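Local coordinates for D-lactate dehydrogenase (Fermentative) (Pseudomonas aeruginosa, PDB 6ABJ), which probably interconverts pyruvate and D-lactate with NADH as cofactor, working as a tetrameric, fermentative D-lactate dehydrogenase, at residues B[236-250]-B[262-275]. Residues are numbered along the deposited sequence; the frame is centred on the assembly and turned at random.
Sequences LATMKPGAMLINTGR and ALKSGQLGYLGLDV
Leu-245 N bonds to Tyr-270 O, and Leu-245 O takes the N-H of Gly-272, whose own carbonyl accepts from Asn-247 N: strands 243-247 and 268-273 run parallel, joined through helix 256-265 as a beta-alpha-beta unit of the Rossmann-type NAD-binding domain. Ile-246 CD1 folds back over the Gly-272 backbone, 3.9 Å from Gly-272 CA. On the same face Met-244 CE sits over the Tyr-270 ring, 4.0 Å from its centroid, a CH-pi contact reached by bending the chain at its last torsion (chi3 -71°). The Tyr-270 hydroxyl goes on to Arg-135. On the face toward helix 256-265, Leu-245 and Leu-271 lie side by side, Leu-245 CD2 to Leu-271 CD1 3.9 Å, both touching Leu-259 of that helix.

Toward the N-terminal side, Ala-243 O accepts from both Gly-269 N and Tyr-270 N. Gln-267, its chain bent at chi2 (61°), ties down the end of helix 233-238. Gln-267 NE2 gives a nearly straight bond to Leu-236 O, 3.0 Å and in the carbonyl plane, and a more bent one to Met-239 O, 2.9 Å, from above that carbonyl's plane. Water 1 links Lys-240 O to Gln-267 O.

The other end carries NADH-binding Thr-248 and Asp-274, where Thr-248 CG2 packs on Asp-274 CB. Asp-274 N bonds to Asn-247 O, while its carboxylate is held by Thr-309, Gln-312 and Ala-313. Asn-247 shapes the loop: OD1 accepts from Gly-249 N in an Asx turn, and ND2 donates to Arg-250 O. Val-275 CG2 presses against this amide, 3.4 Å from Asn-247 ND2, and water 2 accepts from the same ND2 at 3.0 Å while donating to Val-275 O.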
ATOM      1  N   LEU B 236       7.548  19.637  23.745  1.00 37.52           N
ATOM      2  CA  LEU B 236       7.629  19.646  22.257  1.00 38.71           C
ATOM      3  C   LEU B 236       8.068  20.993  21.745  1.00 37.93           C
ATOM      4  O   LEU B 236       8.837  21.087  20.764  1.00 35.43           O
ATOM      5  CB  LEU B 236       6.304  19.276  21.565  1.00 36.44           C
ATOM      6  CG  LEU B 236       5.940  17.842  21.726  1.00 38.64           C
ATOM      7  CD1 LEU B 236       4.507  17.643  21.353  1.00 39.45           C
ATOM      8  CD2 LEU B 236       6.894  16.950  20.907  1.00 39.14           C
ATOM      9  N   ALA B 237       7.526  22.067  22.326  1.00 40.31           N
ATOM     10  CA  ALA B 237       7.931  23.387  21.872  1.00 38.60           C
ATOM     11  C   ALA B 237       9.387  23.758  22.278  1.00 37.64           C
ATOM     12  O   ALA B 237       9.975  24.638  21.697  1.00 37.48           O
ATOM     13  CB  ALA B 237       6.937  24.435  22.384  1.00 46.22           C
ATOM     14  N   THR B 238       9.991  23.038  23.233  1.00 38.66           N
ATOM     15  CA  THR B 238      11.430  23.221  23.633  1.00 41.40           C
ATOM     16  C   THR B 238      12.364  22.617  22.520  1.00 41.12           C
ATOM     17  O   THR B 238      13.440  23.161  22.160  1.00 37.94           O
ATOM     18  CB  THR B 238      11.631  22.538  25.031  1.00 39.24           C
ATOM     19  OG1 THR B 238      10.643  23.049  25.968  1.00 38.73           O
ATOM     20  CG2 THR B 238      13.036  22.707  25.600  1.00 36.22           C
ATOM     21  N   MET B 239      11.878  21.548  21.896  1.00 37.88           N
ATOM     22  CA  MET B 239      12.717  20.828  20.901  1.00 33.35           C
ATOM     23  C   MET B 239      13.176  21.699  19.737  1.00 30.79           C
ATOM     24  O   MET B 239      12.588  22.678  19.435  1.00 28.66           O
ATOM     25  CB  MET B 239      11.994  19.610  20.404  1.00 34.35           C
ATOM     26  CG  MET B 239      11.851  18.597  21.495  1.00 33.21           C
ATOM     27  SD  MET B 239      10.982  17.112  21.183  1.00 36.42           S
ATOM     28  CE  MET B 239      11.895  16.536  19.734  1.00 34.17           C
ATOM     29  N   LYS B 240      14.242  21.285  19.062  1.00 29.77           N
ATOM     30  CA  LYS B 240      14.749  21.909  17.839  1.00 28.69           C
ATOM     31  C   LYS B 240      13.759  21.711  16.671  1.00 29.62           C
ATOM     32  O   LYS B 240      13.271  20.599  16.444  1.00 26.01           O
ATOM     33  CB  LYS B 240      16.079  21.271  17.476  1.00 29.96           C
ATOM     34  CG  LYS B 240      16.806  21.774  16.251  1.00 32.47           C
ATOM     35  CD  LYS B 240      18.207  21.198  16.304  1.00 37.39           C
ATOM     36  CE  LYS B 240      19.190  21.871  15.375  1.00 37.99           C
ATOM     37  NZ  LYS B 240      20.421  21.023  15.388  1.00 38.62           N
ATOM     38  N   PRO B 241      13.444  22.786  15.946  1.00 30.47           N
ATOM     39  CA  PRO B 241      12.477  22.676  14.866  1.00 31.10           C
ATOM     40  C   PRO B 241      12.885  21.670  13.844  1.00 29.72           C
ATOM     41  O   PRO B 241      14.026  21.649  13.431  1.00 30.31           O
ATOM     42  CB  PRO B 241      12.476  24.061  14.251  1.00 33.32           C
ATOM     43  CG  PRO B 241      12.752  24.988  15.463  1.00 33.98           C
ATOM     44  CD  PRO B 241      13.737  24.203  16.290  1.00 34.18           C
ATOM     45  N   GLY B 242      11.985  20.770  13.507  1.00 28.12           N
ATOM     46  CA  GLY B 242      12.315  19.706  12.524  1.00 26.32           C
ATOM     47  C   GLY B 242      12.956  18.481  13.120  1.00 25.98           C
ATOM     48  O   GLY B 242      13.297  17.529  12.392  1.00 25.49           O
ATOM     49  N   ALA B 243      13.044  18.397  14.447  1.00 25.06           N
ATOM     50  CA  ALA B 243      13.750  17.318  15.066  1.00 24.09           C
ATOM     51  C   ALA B 243      12.939  16.038  14.914  1.00 23.40           C
ATOM     52  O   ALA B 243      11.734  16.060  14.613  1.00 23.99           O
ATOM     53  CB  ALA B 243      13.993  17.607  16.535  1.00 24.58           C
ATOM     54  N   MET B 244      13.607  14.945  15.172  1.00 21.90           N
ATOM     55  CA  MET B 244      12.993  13.611  15.211  1.00 21.53           C
ATOM     56  C   MET B 244      12.800  13.161  16.671  1.00 22.22           C
ATOM     57  O   MET B 244      13.748  13.229  17.443  1.00 21.98           O
ATOM     58  CB  MET B 244      13.926  12.640  14.505  1.00 21.79           C
ATOM     59  CG  MET B 244      13.494  11.183  14.570  1.00 23.06           C
ATOM     60  SD  MET B 244      14.630  10.097  13.683  1.00 23.46           S
ATOM     61  CE  MET B 244      14.294  10.519  12.004  1.00 22.92           C
ATOM     62  N   LEU B 245      11.634  12.590  16.962  1.00 22.73           N
ATOM     63  CA  LEU B 245      11.365  11.958  18.275  1.00 22.70           C
ATOM     64  C   LEU B 245      11.049  10.493  18.122  1.00 22.05           C
ATOM     65  O   LEU B 245      10.209  10.111  17.301  1.00 23.53           O
ATOM     66  CB  LEU B 245      10.178  12.690  18.902  1.00 22.33           C
ATOM     67  CG  LEU B 245       9.760  12.159  20.272  1.00 24.11           C
ATOM     68  CD1 LEU B 245      10.791  12.375  21.377  1.00 24.14           C
ATOM     69  CD2 LEU B 245       8.448  12.840  20.679  1.00 24.57           C
ATOM     70  N   ILE B 246      11.667   9.672  18.968  1.00 22.96           N
ATOM     71  CA  ILE B 246      11.462   8.242  18.995  1.00 23.95           C
ATOM     72  C   ILE B 246      10.994   7.873  20.442  1.00 25.09           C
ATOM     73  O   ILE B 246      11.631   8.236  21.436  1.00 24.46           O
ATOM     74  CB  ILE B 246      12.780   7.484  18.703  1.00 23.72           C
ATOM     75  CG1 ILE B 246      13.382   7.949  17.345  1.00 23.69           C
ATOM     76  CG2 ILE B 246      12.600   5.981  18.686  1.00 23.15           C
ATOM     77  CD1 ILE B 246      12.500   7.704  16.125  1.00 23.26           C
ATOM     78  N   ASN B 247       9.885   7.159  20.524  1.00 26.10           N
ATOM     79  CA  ASN B 247       9.439   6.601  21.793  1.00 27.55           C
ATOM     80  C   ASN B 247       9.265   5.110  21.666  1.00 27.48           C
ATOM     81  O   ASN B 247       8.255   4.594  21.128  1.00 31.07           O
ATOM     82  CB  ASN B 247       8.141   7.222  22.274  1.00 28.74           C
ATOM     83  CG  ASN B 247       7.791   6.745  23.694  1.00 32.52           C
ATOM     84  OD1 ASN B 247       8.643   6.155  24.374  1.00 31.25           O
ATOM     85  ND2 ASN B 247       6.571   6.951  24.092  1.00 31.67           N
ATOM     86  N   THR B 248      10.291   4.393  22.110  1.00 29.05           N
ATOM     87  CA  THR B 248      10.153   2.943  22.381  1.00 29.19           C
ATOM     88  C   THR B 248       9.997   2.625  23.887  1.00 30.02           C
ATOM     89  O   THR B 248      10.080   1.474  24.232  1.00 29.63           O
ATOM     90  CB  THR B 248      11.334   2.173  21.805  1.00 29.05           C
ATOM     91  OG1 THR B 248      12.558   2.633  22.429  1.00 28.84           O
ATOM     92  CG2 THR B 248      11.450   2.401  20.258  1.00 29.25           C
ATOM     93  N   GLY B 249       9.827   3.614  24.745  1.00 31.11           N
ATOM     94  CA  GLY B 249       9.823   3.414  26.231  1.00 33.54           C
ATOM     95  C   GLY B 249       8.455   2.974  26.780  1.00 31.77           C
ATOM     96  O   GLY B 249       8.193   1.825  26.879  1.00 37.50           O
ATOM     97  N   ARG B 250       7.564   3.886  27.018  1.00 34.93           N
ATOM     98  CA  ARG B 250       6.181   3.551  27.400  1.00 37.37           C
ATOM     99  C   ARG B 250       5.301   4.618  26.847  1.00 32.90           C
ATOM    100  O   ARG B 250       5.691   5.758  26.767  1.00 31.78           O
ATOM    101  CB  ARG B 250       5.987   3.557  28.965  1.00 43.68           C
ATOM    102  CG  ARG B 250       6.703   2.441  29.722  1.00 51.38           C
ATOM    103  CD  ARG B 250       6.050   1.055  29.627  1.00 56.68           C
ATOM    104  NE  ARG B 250       4.628   1.155  29.936  1.00 66.24           N
ATOM    105  CZ  ARG B 250       4.121   1.429  31.151  1.00 72.63           C
ATOM    106  NH1 ARG B 250       4.904   1.625  32.216  1.00 69.83           N
ATOM    107  NH2 ARG B 250       2.800   1.516  31.304  1.00 74.97           N
ATOM    108  N   ALA B 262       2.213  19.705  16.583  1.00 29.54           N
ATOM    109  CA  ALA B 262       3.655  19.857  16.334  1.00 31.12           C
ATOM    110  C   ALA B 262       4.064  19.271  14.981  1.00 29.62           C
ATOM    111  O   ALA B 262       4.872  19.833  14.287  1.00 29.18           O
ATOM    112  CB  ALA B 262       4.417  19.178  17.429  1.00 33.00           C
ATOM    113  N   LEU B 263       3.447  18.155  14.634  1.00 28.45           N
ATOM    114  CA  LEU B 263       3.639  17.549  13.311  1.00 28.58           C
ATOM    115  C   LEU B 263       2.976  18.395  12.244  1.00 28.33           C
ATOM    116  O   LEU B 263       3.585  18.660  11.205  1.00 30.35           O
ATOM    117  CB  LEU B 263       3.118  16.099  13.313  1.00 29.10           C
ATOM    118  CG  LEU B 263       3.961  15.081  14.084  1.00 28.25           C
ATOM    119  CD1 LEU B 263       3.170  13.863  14.521  1.00 27.30           C
ATOM    120  CD2 LEU B 263       5.169  14.602  13.251  1.00 29.32           C
ATOM    121  N   LYS B 264       1.777  18.913  12.506  1.00 27.91           N
ATOM    122  CA  LYS B 264       1.131  19.766  11.528  1.00 28.36           C
ATOM    123  C   LYS B 264       1.936  21.011  11.222  1.00 29.02           C
ATOM    124  O   LYS B 264       2.007  21.433  10.054  1.00 27.54           O
ATOM    125  CB  LYS B 264      -0.263  20.126  11.926  1.00 27.96           C
ATOM    126  CG  LYS B 264      -1.169  18.930  11.851  1.00 27.63           C
ATOM    127  CD  LYS B 264      -2.528  19.218  12.439  1.00 31.94           C
ATOM    128  CE  LYS B 264      -3.275  20.335  11.754  1.00 32.92           C
ATOM    129  NZ  LYS B 264      -4.544  20.496  12.509  1.00 38.13           N
ATOM    130  N   SER B 265       2.567  21.583  12.233  1.00 30.52           N
ATOM    131  CA  SER B 265       3.247  22.869  12.020  1.00 32.35           C
ATOM    132  C   SER B 265       4.627  22.685  11.452  1.00 33.64           C
ATOM    133  O   SER B 265       5.260  23.649  11.002  1.00 32.75           O
ATOM    134  CB  SER B 265       3.405  23.619  13.338  1.00 32.65           C
ATOM    135  OG  SER B 265       4.272  22.964  14.191  1.00 32.95           O
ATOM    136  N   GLY B 266       5.139  21.465  11.519  1.00 32.68           N
ATOM    137  CA  GLY B 266       6.519  21.214  11.121  1.00 29.89           C
ATOM    138  C   GLY B 266       7.494  21.364  12.291  1.00 28.54           C
ATOM    139  O   GLY B 266       8.640  21.032  12.144  1.00 29.51           O
ATOM    140  N   GLN B 267       7.038  21.810  13.453  1.00 26.72           N
ATOM    141  CA  GLN B 267       7.863  21.890  14.565  1.00 29.88           C
ATOM    142  C   GLN B 267       8.536  20.513  14.869  1.00 27.88           C
ATOM    143  O   GLN B 267       9.734  20.456  15.186  1.00 28.08           O
ATOM    144  CB  GLN B 267       7.087  22.392  15.809  1.00 31.82           C
ATOM    145  CG  GLN B 267       7.799  22.243  17.165  1.00 33.56           C
ATOM    146  CD  GLN B 267       9.111  23.002  17.303  1.00 34.69           C
ATOM    147  OE1 GLN B 267       9.505  23.756  16.432  1.00 32.27           O
ATOM    148  NE2 GLN B 267       9.837  22.725  18.403  1.00 38.81           N
ATOM    149  N   LEU B 268       7.735  19.465  14.883  1.00 25.84           N
ATOM    150  CA  LEU B 268       8.280  18.124  14.965  1.00 25.89           C
ATOM    151  C   LEU B 268       8.408  17.596  13.539  1.00 23.65           C
ATOM    152  O   LEU B 268       7.400  17.464  12.832  1.00 24.30           O
ATOM    153  CB  LEU B 268       7.379  17.222  15.835  1.00 26.11           C
ATOM    154  CG  LEU B 268       7.910  15.835  16.127  1.00 26.51           C
ATOM    155  CD1 LEU B 268       9.186  15.855  16.962  1.00 26.58           C
ATOM    156  CD2 LEU B 268       6.910  15.027  16.902  1.00 27.32           C
ATOM    157  N   GLY B 269       9.633  17.226  13.165  1.00 22.15           N
ATOM    158  CA  GLY B 269       9.932  16.755  11.827  1.00 21.00           C
ATOM    159  C   GLY B 269       9.575  15.312  11.588  1.00 20.51           C
ATOM    160  O   GLY B 269       9.274  14.943  10.466  1.00 20.32           O
ATOM    161  N   TYR B 270       9.752  14.485  12.603  1.00 19.84           N
ATOM    162  CA  TYR B 270       9.566  13.063  12.443  1.00 20.62           C
ATOM    163  C   TYR B 270       9.134  12.466  13.755  1.00 20.54           C
ATOM    164  O   TYR B 270       9.519  12.935  14.829  1.00 21.89           O
ATOM    165  CB  TYR B 270      10.886  12.360  12.077  1.00 22.13           C
ATOM    166  CG  TYR B 270      11.714  12.903  10.927  1.00 21.74           C
ATOM    167  CD1 TYR B 270      12.539  14.009  11.093  1.00 22.52           C
ATOM    168  CD2 TYR B 270      11.731  12.250   9.699  1.00 22.93           C
ATOM    169  CE1 TYR B 270      13.322  14.477  10.052  1.00 23.26           C
ATOM    170  CE2 TYR B 270      12.509  12.711   8.655  1.00 22.93           C
ATOM    171  CZ  TYR B 270      13.302  13.824   8.836  1.00 23.70           C
ATOM    172  OH  TYR B 270      14.075  14.281   7.796  1.00 24.66           O
ATOM    173  N   LEU B 271       8.360  11.400  13.660  1.00 22.04           N
ATOM    174  CA  LEU B 271       7.991  10.608  14.835  1.00 21.91           C
ATOM    175  C   LEU B 271       7.993   9.111  14.594  1.00 21.87           C
ATOM    176  O   LEU B 271       7.373   8.611  13.669  1.00 20.75           O
ATOM    177  CB  LEU B 271       6.614  11.062  15.330  1.00 23.10           C
ATOM    178  CG  LEU B 271       6.034  10.336  16.564  1.00 23.34           C
ATOM    179  CD1 LEU B 271       6.709  10.776  17.830  1.00 24.20           C
ATOM    180  CD2 LEU B 271       4.532  10.529  16.632  1.00 23.63           C
ATOM    181  N   GLY B 272       8.684   8.389  15.501  1.00 20.68           N
ATOM    182  CA  GLY B 272       8.720   6.949  15.503  1.00 21.47           C
ATOM    183  C   GLY B 272       8.178   6.458  16.842  1.00 20.91           C
ATOM    184  O   GLY B 272       8.754   6.783  17.851  1.00 22.10           O
ATOM    185  N   LEU B 273       7.081   5.717  16.807  1.00 22.52           N
ATOM    186  CA  LEU B 273       6.523   5.168  18.035  1.00 23.90           C
ATOM    187  C   LEU B 273       6.499   3.664  17.958  1.00 25.09           C
ATOM    188  O   LEU B 273       6.086   3.104  16.963  1.00 24.83           O
ATOM    189  CB  LEU B 273       5.079   5.636  18.229  1.00 24.02           C
ATOM    190  CG  LEU B 273       4.790   7.115  18.368  1.00 24.12           C
ATOM    191  CD1 LEU B 273       3.257   7.251  18.552  1.00 25.60           C
ATOM    192  CD2 LEU B 273       5.544   7.824  19.450  1.00 25.69           C
ATOM    193  N   ASP B 274       6.960   3.025  19.016  1.00 25.27           N
ATOM    194  CA  ASP B 274       6.689   1.604  19.235  1.00 28.02           C
ATOM    195  C   ASP B 274       5.699   1.361  20.395  1.00 28.31           C
ATOM    196  O   ASP B 274       5.230   0.221  20.567  1.00 28.93           O
ATOM    197  CB  ASP B 274       7.970   0.824  19.509  1.00 27.04           C
ATOM    198  CG  ASP B 274       7.727  -0.683  19.492  1.00 30.74           C
ATOM    199  OD1 ASP B 274       7.282  -1.223  18.443  1.00 25.84           O
ATOM    200  OD2 ASP B 274       7.959  -1.360  20.522  1.00 28.09           O
ATOM    201  N   VAL B 275       5.297   2.427  21.058  1.00 29.02           N
ATOM    202  CA  VAL B 275       4.366   2.339  22.170  1.00 33.72           C
ATOM    203  C   VAL B 275       3.407   3.487  22.091  1.00 35.27           C
ATOM    204  O   VAL B 275       3.692   4.541  21.464  1.00 33.37           O
ATOM    205  CB  VAL B 275       5.124   2.350  23.544  1.00 33.25           C
ATOM    206  CG1 VAL B 275       6.085   1.160  23.653  1.00 34.78           C
ATOM    207  CG2 VAL B 275       5.872   3.626  23.695  1.00 36.78           C
TER
HETATM  208  O   HOH W   1      11.004  19.205  17.123  1.00 33.26           O
HETATM  209  O   HOH W   2       4.009   6.943  22.585  1.00 33.89           O